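PDB 1NMO: GTP cyclohydrolase 1 type 2 homolog from Escherichia coli, Escherichia coli O157:H7, which binds a pair of metal ions in a ring-shaped homohexamer and may take part in degrading radiation-damaged nucleotides. Local coordinates for residues A[1-13]-A[25-38]. Residues are numbered along the deposited sequence; the frame is centred on the assembly and turned at random.
Sequences MKNTELEQLINEK and NGLQVEGKETVQKI
M1 and N3 grip V35 and E33 through main-chain bonds, and E7 reaches L27, a worked example of how an N-terminal helix is seated on the edge of a mixed β-sheet in the NIF3 fold. Helix 3-13 lies over G26 and L27 at the start of strand 26-29, an edge strand of this sheet within the chain, while the following loop, leading to inner strand 37-41, passes the helix's N-terminal end.

Backbone pairing comes first. K2, the N-cap residue, forms a single β-bridge with T34: V35 N donates to M1 O (2.9 Å), and N3 N to E33 O at 2.6 Å. A weak bond from M1 N to V35 O adds to this anchorage. Outside it, the side chains of K2 and E33 run alongside each other to a long salt bridge, NZ to OE2 3.6 Å.

Water extends the polar contacts. One molecule accepts from N3 ND2 and donates to E30 OE2 and G31 O; N3 ND2, swung between G31 and K32 with chi1 at 49°, also bonds N92. A second joins N11 ND2, E7 OE2 and N25 O, while N11 OD1 is held by W96.

The apolar part is small and tight: L6 CD2 meets I38 CD1 tip to tip at 3.4 Å and lies 3.9 Å from V35 CG1, with L230 and Y94 also packing on L6.

E7 carries the far end of the seat. Its extended chain (chi1 166°) brings the carboxylate across to G26, OE2 lying 3.6 Å from G26 CA. L27 N donates to OE2 at 2.7 Å, almost straight (175°) but from above the carboxylate plane.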
HETATM    1  N   MSE A   1       3.610  50.570 -10.815  1.00 27.16           N
HETATM    2  CA  MSE A   1       2.223  51.114 -10.690  1.00 26.74           C
HETATM    3  C   MSE A   1       1.969  51.282  -9.196  1.00 25.41           C
HETATM    4  O   MSE A   1       2.545  50.557  -8.394  1.00 25.49           O
HETATM    5  CB  MSE A   1       1.252  50.089 -11.283  1.00 29.02           C
HETATM    6  CG  MSE A   1      -0.130  50.570 -11.363  1.00 33.75           C
HETATM    7 SE   MSE A   1      -1.375  49.286 -12.175  1.00 43.35          SE
HETATM    8  CE  MSE A   1      -0.359  48.849 -13.831  1.00 37.41           C
ATOM      9  N   LYS A   2       1.112  52.223  -8.812  1.00 24.33           N
ATOM     10  CA  LYS A   2       0.819  52.447  -7.392  1.00 22.85           C
ATOM     11  C   LYS A   2      -0.179  51.457  -6.861  1.00 21.02           C
ATOM     12  O   LYS A   2      -1.209  51.279  -7.497  1.00 21.19           O
ATOM     13  CB  LYS A   2       0.218  53.850  -7.177  1.00 24.37           C
ATOM     14  CG  LYS A   2       1.155  55.036  -7.510  1.00 26.64           C
ATOM     15  CD  LYS A   2       0.574  56.355  -6.888  1.00 28.46           C
ATOM     16  CE  LYS A   2       1.228  57.612  -7.494  1.00 26.87           C
ATOM     17  NZ  LYS A   2       2.665  57.682  -7.120  1.00 29.18           N
ATOM     18  N   ASN A   3       0.043  50.898  -5.667  1.00 18.47           N
ATOM     19  CA  ASN A   3      -0.920  49.945  -5.170  1.00 18.49           C
ATOM     20  C   ASN A   3      -2.387  50.376  -5.348  1.00 18.01           C
ATOM     21  O   ASN A   3      -3.238  49.549  -5.643  1.00 17.12           O
ATOM     22  CB  ASN A   3      -0.654  49.604  -3.704  1.00 17.71           C
ATOM     23  CG  ASN A   3      -0.463  50.852  -2.839  1.00 18.21           C
ATOM     24  OD1 ASN A   3      -0.497  51.945  -3.357  1.00 21.25           O
ATOM     25  ND2 ASN A   3      -0.231  50.680  -1.549  1.00 15.38           N
ATOM     26  N   THR A   4      -2.700  51.669  -5.229  1.00 18.80           N
ATOM     27  CA  THR A   4      -4.126  52.069  -5.343  1.00 18.35           C
ATOM     28  C   THR A   4      -4.631  52.132  -6.791  1.00 18.42           C
ATOM     29  O   THR A   4      -5.835  52.077  -7.046  1.00 18.57           O
ATOM     30  CB  THR A   4      -4.319  53.397  -4.743  1.00 19.08           C
ATOM     31  OG1 THR A   4      -3.287  54.239  -5.280  1.00 22.50           O
ATOM     32  CG2 THR A   4      -4.238  53.334  -3.187  1.00 16.54           C
ATOM     33  N   GLU A   5      -3.699  52.291  -7.722  1.00 17.74           N
ATOM     34  CA  GLU A   5      -3.983  52.340  -9.139  1.00 17.18           C
ATOM     35  C   GLU A   5      -4.248  50.933  -9.529  1.00 16.23           C
ATOM     36  O   GLU A   5      -5.206  50.681 -10.181  1.00 18.23           O
ATOM     37  CB  GLU A   5      -2.756  52.799  -9.924  1.00 18.63           C
ATOM     38  CG  GLU A   5      -2.871  54.228 -10.345  1.00 22.08           C
ATOM     39  CD  GLU A   5      -1.517  54.924 -10.476  1.00 22.00           C
ATOM     40  OE1 GLU A   5      -0.457  54.298 -10.785  1.00 24.02           O
ATOM     41  OE2 GLU A   5      -1.530  56.140 -10.297  1.00 25.54           O
ATOM     42  N   LEU A   6      -3.403  49.984  -9.124  1.00 15.28           N
ATOM     43  CA  LEU A   6      -3.685  48.604  -9.496  1.00 14.40           C
ATOM     44  C   LEU A   6      -4.999  48.151  -8.848  1.00 15.75           C
ATOM     45  O   LEU A   6      -5.689  47.336  -9.401  1.00 17.02           O
ATOM     46  CB  LEU A   6      -2.529  47.692  -9.103  1.00 12.99           C
ATOM     47  CG  LEU A   6      -2.656  46.143  -9.110  1.00 14.17           C
ATOM     48  CD1 LEU A   6      -3.012  45.656 -10.562  1.00 13.29           C
ATOM     49  CD2 LEU A   6      -1.357  45.482  -8.627  1.00  9.98           C
ATOM     50  N   GLU A   7      -5.416  48.690  -7.708  1.00 17.00           N
ATOM     51  CA  GLU A   7      -6.657  48.201  -7.159  1.00 18.52           C
ATOM     52  C   GLU A   7      -7.738  48.760  -8.075  1.00 20.59           C
ATOM     53  O   GLU A   7      -8.663  48.034  -8.543  1.00 21.59           O
ATOM     54  CB  GLU A   7      -6.860  48.701  -5.717  1.00 18.54           C
ATOM     55  CG  GLU A   7      -8.296  48.522  -5.172  1.00 18.43           C
ATOM     56  CD  GLU A   7      -8.449  49.177  -3.786  1.00 20.28           C
ATOM     57  OE1 GLU A   7      -7.973  50.320  -3.653  1.00 20.11           O
ATOM     58  OE2 GLU A   7      -9.022  48.574  -2.829  1.00 22.17           O
ATOM     59  N   GLN A   8      -7.666  50.060  -8.335  1.00 20.60           N
ATOM     60  CA  GLN A   8      -8.672  50.684  -9.247  1.00 21.28           C
ATOM     61  C   GLN A   8      -8.713  49.978 -10.645  1.00 19.83           C
ATOM     62  O   GLN A   8      -9.778  49.795 -11.277  1.00 19.97           O
ATOM     63  CB  GLN A   8      -8.364  52.188  -9.481  1.00 21.45           C
ATOM     64  CG  GLN A   8      -9.285  52.811 -10.581  1.00 23.89           C
ATOM     65  CD  GLN A   8      -8.798  54.171 -11.124  1.00 26.51           C
ATOM     66  OE1 GLN A   8      -7.571  54.454 -11.244  1.00 29.10           O
ATOM     67  NE2 GLN A   8      -9.757  55.012 -11.484  1.00 26.91           N
ATOM     68  N   LEU A   9      -7.559  49.550 -11.113  1.00 18.02           N
ATOM     69  CA  LEU A   9      -7.541  48.903 -12.430  1.00 17.96           C
ATOM     70  C   LEU A   9      -8.370  47.585 -12.489  1.00 17.45           C
ATOM     71  O   LEU A   9      -9.161  47.343 -13.421  1.00 18.48           O
ATOM     72  CB  LEU A   9      -6.089  48.635 -12.817  1.00 15.90           C
ATOM     73  CG  LEU A   9      -6.034  47.894 -14.148  1.00 16.51           C
ATOM     74  CD1 LEU A   9      -6.535  48.826 -15.326  1.00 19.67           C
ATOM     75  CD2 LEU A   9      -4.657  47.487 -14.402  1.00 16.57           C
ATOM     76  N   ILE A  10      -8.164  46.718 -11.504  1.00 16.88           N
ATOM     77  CA  ILE A  10      -8.850  45.425 -11.474  1.00 16.51           C
ATOM     78  C   ILE A  10     -10.272  45.694 -11.129  1.00 16.18           C
ATOM     79  O   ILE A  10     -11.183  45.145 -11.723  1.00 14.76           O
ATOM     80  CB  ILE A  10      -8.281  44.429 -10.386  1.00 15.77           C
ATOM     81  CG1 ILE A  10      -6.780  44.333 -10.483  1.00 13.57           C
ATOM     82  CG2 ILE A  10      -8.837  43.042 -10.611  1.00 15.54           C
ATOM     83  CD1 ILE A  10      -6.447  44.391 -11.825  1.00 13.40           C
ATOM     84  N   ASN A  11     -10.463  46.576 -10.160  1.00 17.46           N
ATOM     85  CA  ASN A  11     -11.791  46.928  -9.749  1.00 17.82           C
ATOM     86  C   ASN A  11     -12.640  47.320 -10.936  1.00 19.21           C
ATOM     87  O   ASN A  11     -13.762  46.778 -11.117  1.00 20.34           O
ATOM     88  CB  ASN A  11     -11.677  48.051  -8.798  1.00 19.76           C
ATOM     89  CG  ASN A  11     -11.778  47.601  -7.369  1.00 21.42           C
ATOM     90  OD1 ASN A  11     -11.932  46.400  -7.056  1.00 21.11           O
ATOM     91  ND2 ASN A  11     -11.713  48.574  -6.468  1.00 23.38           N
ATOM     92  N   GLU A  12     -12.167  48.256 -11.766  1.00 19.84           N
ATOM     93  CA  GLU A  12     -12.996  48.617 -12.936  1.00 22.18           C
ATOM     94  C   GLU A  12     -13.162  47.490 -13.950  1.00 21.60           C
ATOM     95  O   GLU A  12     -14.243  47.342 -14.514  1.00 22.90           O
ATOM     96  CB  GLU A  12     -12.481  49.899 -13.630  1.00 24.20           C
ATOM     97  CG  GLU A  12     -13.013  51.169 -12.864  1.00 27.28           C
ATOM     98  CD  GLU A  12     -12.109  52.403 -13.056  1.00 29.98           C
ATOM     99  OE1 GLU A  12     -11.296  52.400 -14.038  1.00 32.24           O
ATOM    100  OE2 GLU A  12     -12.226  53.383 -12.244  1.00 31.25           O
ATOM    101  N   LYS A  13     -12.125  46.679 -14.147  1.00 20.12           N
ATOM    102  CA  LYS A  13     -12.218  45.564 -15.106  1.00 18.42           C
ATOM    103  C   LYS A  13     -13.222  44.511 -14.640  1.00 18.80           C
ATOM    104  O   LYS A  13     -14.063  44.019 -15.401  1.00 20.36           O
ATOM    105  CB  LYS A  13     -10.835  44.953 -15.311  1.00 16.44           C
ATOM    106  CG  LYS A  13     -10.755  43.702 -16.268  1.00 19.73           C
ATOM    107  CD  LYS A  13     -11.309  43.936 -17.694  1.00 18.57           C
ATOM    108  CE  LYS A  13     -11.014  42.763 -18.644  1.00 19.66           C
ATOM    109  NZ  LYS A  13     -11.430  42.996 -20.165  1.00 20.11           N
ATOM    110  N   ASN A  25     -13.733  43.491  -1.399  1.00 19.69           N
ATOM    111  CA  ASN A  25     -12.954  43.215  -2.601  1.00 19.39           C
ATOM    112  C   ASN A  25     -11.954  44.419  -2.835  1.00 19.09           C
ATOM    113  O   ASN A  25     -12.257  45.587  -2.481  1.00 19.44           O
ATOM    114  CB  ASN A  25     -13.906  42.969  -3.791  1.00 16.75           C
ATOM    115  CG  ASN A  25     -14.640  41.655  -3.688  1.00 17.25           C
ATOM    116  OD1 ASN A  25     -13.991  40.561  -3.573  1.00 15.41           O
ATOM    117  ND2 ASN A  25     -16.028  41.707  -3.766  1.00 14.38           N
ATOM    118  N   GLY A  26     -10.756  44.127  -3.380  1.00 18.43           N
ATOM    119  CA  GLY A  26      -9.772  45.181  -3.624  1.00 17.10           C
ATOM    120  C   GLY A  26      -8.527  45.017  -2.756  1.00 17.28           C
ATOM    121  O   GLY A  26      -8.122  43.866  -2.473  1.00 16.49           O
ATOM    122  N   LEU A  27      -7.935  46.141  -2.307  1.00 16.47           N
ATOM    123  CA  LEU A  27      -6.714  46.094  -1.445  1.00 16.18           C
ATOM    124  C   LEU A  27      -7.164  45.590  -0.071  1.00 15.64           C
ATOM    125  O   LEU A  27      -7.927  46.298   0.577  1.00 15.79           O
ATOM    126  CB  LEU A  27      -6.189  47.504  -1.189  1.00 15.02           C
ATOM    127  CG  LEU A  27      -4.727  47.685  -1.495  1.00 17.27           C
ATOM    128  CD1 LEU A  27      -4.238  48.909  -0.784  1.00 15.35           C
ATOM    129  CD2 LEU A  27      -3.937  46.489  -1.136  1.00 14.01           C
ATOM    130  N   GLN A  28      -6.741  44.439   0.412  1.00 14.35           N
ATOM    131  CA  GLN A  28      -7.235  44.123   1.748  1.00 15.69           C
ATOM    132  C   GLN A  28      -6.162  44.415   2.807  1.00 16.61           C
ATOM    133  O   GLN A  28      -6.465  44.602   3.986  1.00 16.62           O
ATOM    134  CB  GLN A  28      -7.645  42.664   1.845  1.00 15.30           C
ATOM    135  CG  GLN A  28      -8.734  42.275   0.832  1.00 16.77           C
ATOM    136  CD  GLN A  28      -9.175  40.850   1.090  1.00 17.97           C
ATOM    137  OE1 GLN A  28      -8.516  40.118   1.853  1.00 16.67           O
ATOM    138  NE2 GLN A  28     -10.281  40.441   0.474  1.00 17.35           N
ATOM    139  N   VAL A  29      -4.899  44.453   2.421  1.00 16.37           N
ATOM    140  CA  VAL A  29      -3.884  44.726   3.455  1.00 17.19           C
ATOM    141  C   VAL A  29      -2.910  45.568   2.698  1.00 17.95           C
ATOM    142  O   VAL A  29      -2.286  45.102   1.764  1.00 19.32           O
ATOM    143  CB  VAL A  29      -3.198  43.436   3.967  1.00 15.64           C
ATOM    144  CG1 VAL A  29      -2.264  43.788   5.144  1.00 14.71           C
ATOM    145  CG2 VAL A  29      -4.299  42.393   4.426  1.00 15.45           C
ATOM    146  N   GLU A  30      -2.824  46.834   3.061  1.00 17.93           N
ATOM    147  CA  GLU A  30      -1.914  47.750   2.393  1.00 18.00           C
ATOM    148  C   GLU A  30      -0.449  47.477   2.711  1.00 18.88           C
ATOM    149  O   GLU A  30      -0.106  47.142   3.839  1.00 17.10           O
ATOM    150  CB  GLU A  30      -2.234  49.161   2.830  1.00 17.78           C
ATOM    151  CG  GLU A  30      -1.725  50.207   1.960  1.00 18.62           C
ATOM    152  CD  GLU A  30      -1.876  51.566   2.614  1.00 21.83           C
ATOM    153  OE1 GLU A  30      -2.730  51.692   3.559  1.00 21.48           O
ATOM    154  OE2 GLU A  30      -1.143  52.500   2.181  1.00 20.45           O
ATOM    155  N   GLY A  31       0.400  47.677   1.687  1.00 20.26           N
ATOM    156  CA  GLY A  31       1.847  47.514   1.784  1.00 18.64           C
ATOM    157  C   GLY A  31       2.585  48.641   1.033  1.00 18.52           C
ATOM    158  O   GLY A  31       2.102  49.790   1.034  1.00 17.19           O
ATOM    159  N   LYS A  32       3.775  48.349   0.457  1.00 18.28           N
ATOM    160  CA  LYS A  32       4.577  49.374  -0.237  1.00 17.84           C
ATOM    161  C   LYS A  32       3.767  49.973  -1.374  1.00 19.12           C
ATOM    162  O   LYS A  32       3.035  49.292  -2.107  1.00 17.62           O
ATOM    163  CB  LYS A  32       5.874  48.797  -0.770  1.00 15.81           C
ATOM    164  CG  LYS A  32       5.587  47.640  -1.628  1.00 16.93           C
ATOM    165  CD  LYS A  32       6.801  47.047  -2.346  1.00 18.07           C
ATOM    166  CE  LYS A  32       7.973  46.730  -1.433  1.00 19.95           C
ATOM    167  NZ  LYS A  32       8.475  45.364  -1.820  1.00 17.82           N
ATOM    168  N   GLU A  33       3.897  51.281  -1.534  1.00 20.45           N
ATOM    169  CA  GLU A  33       3.090  51.958  -2.558  1.00 22.83           C
ATOM    170  C   GLU A  33       3.388  51.491  -3.997  1.00 21.62           C
ATOM    171  O   GLU A  33       2.478  51.305  -4.806  1.00 22.69           O
ATOM    172  CB  GLU A  33       3.281  53.485  -2.421  1.00 23.59           C
ATOM    173  CG  GLU A  33       2.840  54.245  -3.632  1.00 26.58           C
ATOM    174  CD  GLU A  33       2.704  55.695  -3.314  1.00 30.05           C
ATOM    175  OE1 GLU A  33       1.744  56.018  -2.532  1.00 31.19           O
ATOM    176  OE2 GLU A  33       3.541  56.496  -3.810  1.00 29.98           O
ATOM    177  N   THR A  34       4.653  51.291  -4.297  1.00 20.48           N
ATOM    178  CA  THR A  34       5.062  50.874  -5.629  1.00 21.98           C
ATOM    179  C   THR A  34       5.051  49.368  -5.830  1.00 20.93           C
ATOM    180  O   THR A  34       5.887  48.650  -5.238  1.00 21.92           O
ATOM    181  CB  THR A  34       6.484  51.437  -5.893  1.00 22.06           C
ATOM    182  OG1 THR A  34       6.444  52.851  -5.610  1.00 24.13           O
ATOM    183  CG2 THR A  34       6.917  51.227  -7.341  1.00 21.27           C
ATOM    184  N   VAL A  35       4.139  48.896  -6.664  1.00 18.71           N
ATOM    185  CA  VAL A  35       4.020  47.456  -6.955  1.00 18.91           C
ATOM    186  C   VAL A  35       4.498  47.094  -8.362  1.00 19.31           C
ATOM    187  O   VAL A  35       3.987  47.626  -9.358  1.00 21.55           O
ATOM    188  CB  VAL A  35       2.547  46.992  -6.844  1.00 18.86           C
ATOM    189  CG1 VAL A  35       2.425  45.604  -7.498  1.00 20.14           C
ATOM    190  CG2 VAL A  35       2.093  46.922  -5.362  1.00 17.71           C
ATOM    191  N   GLN A  36       5.468  46.206  -8.450  1.00 20.48           N
ATOM    192  CA  GLN A  36       6.008  45.747  -9.718  1.00 20.84           C
ATOM    193  C   GLN A  36       5.966  44.224  -9.866  1.00 21.58           C
ATOM    194  O   GLN A  36       5.574  43.709 -10.918  1.00 22.68           O
ATOM    195  CB  GLN A  36       7.462  46.172  -9.909  1.00 21.33           C
ATOM    196  CG  GLN A  36       8.112  45.442 -11.126  1.00 24.87           C
ATOM    197  CD  GLN A  36       7.325  45.643 -12.520  1.00 29.82           C
ATOM    198  OE1 GLN A  36       7.463  44.805 -13.500  1.00 31.53           O
ATOM    199  NE2 GLN A  36       6.518  46.759 -12.617  1.00 30.28           N
ATOM    200  N   LYS A  37       6.350  43.495  -8.820  1.00 21.03           N
ATOM    201  CA  LYS A  37       6.423  42.025  -8.840  1.00 21.39           C
ATOM    202  C   LYS A  37       5.177  41.449  -8.133  1.00 21.30           C
ATOM    203  O   LYS A  37       4.902  41.828  -6.985  1.00 21.09           O
ATOM    204  CB  LYS A  37       7.739  41.621  -8.131  1.00 20.71           C
ATOM    205  CG  LYS A  37       7.950  40.121  -7.990  1.00 23.56           C
ATOM    206  CD  LYS A  37       8.782  39.489  -9.103  1.00 24.38           C
ATOM    207  CE  LYS A  37       8.611  37.942  -9.086  1.00 25.73           C
ATOM    208  NZ  LYS A  37       8.888  37.218 -10.463  1.00 27.90           N
ATOM    209  N   ILE A  38       4.406  40.574  -8.799  1.00 19.64           N
ATOM    210  CA  ILE A  38       3.174  40.082  -8.187  1.00 17.73           C
ATOM    211  C   ILE A  38       3.002  38.555  -8.219  1.00 17.94           C
ATOM    212  O   ILE A  38       3.245  37.921  -9.275  1.00 18.86           O
ATOM    213  CB  ILE A  38       1.953  40.719  -8.894  1.00 18.45           C
ATOM    214  CG1 ILE A  38       2.069  42.220  -8.899  1.00 17.26           C
ATOM    215  CG2 ILE A  38       0.724  40.484  -8.148  1.00 17.06           C
ATOM    216  CD1 ILE A  38       0.727  42.848  -9.223  1.00 17.70           C
TER
HETATM  217  O   HOH W   1       1.246  52.377   0.717  1.00 21.57           O
HETATM  218  O   HOH W   2     -12.010  48.154  -3.772  1.00 25.87           O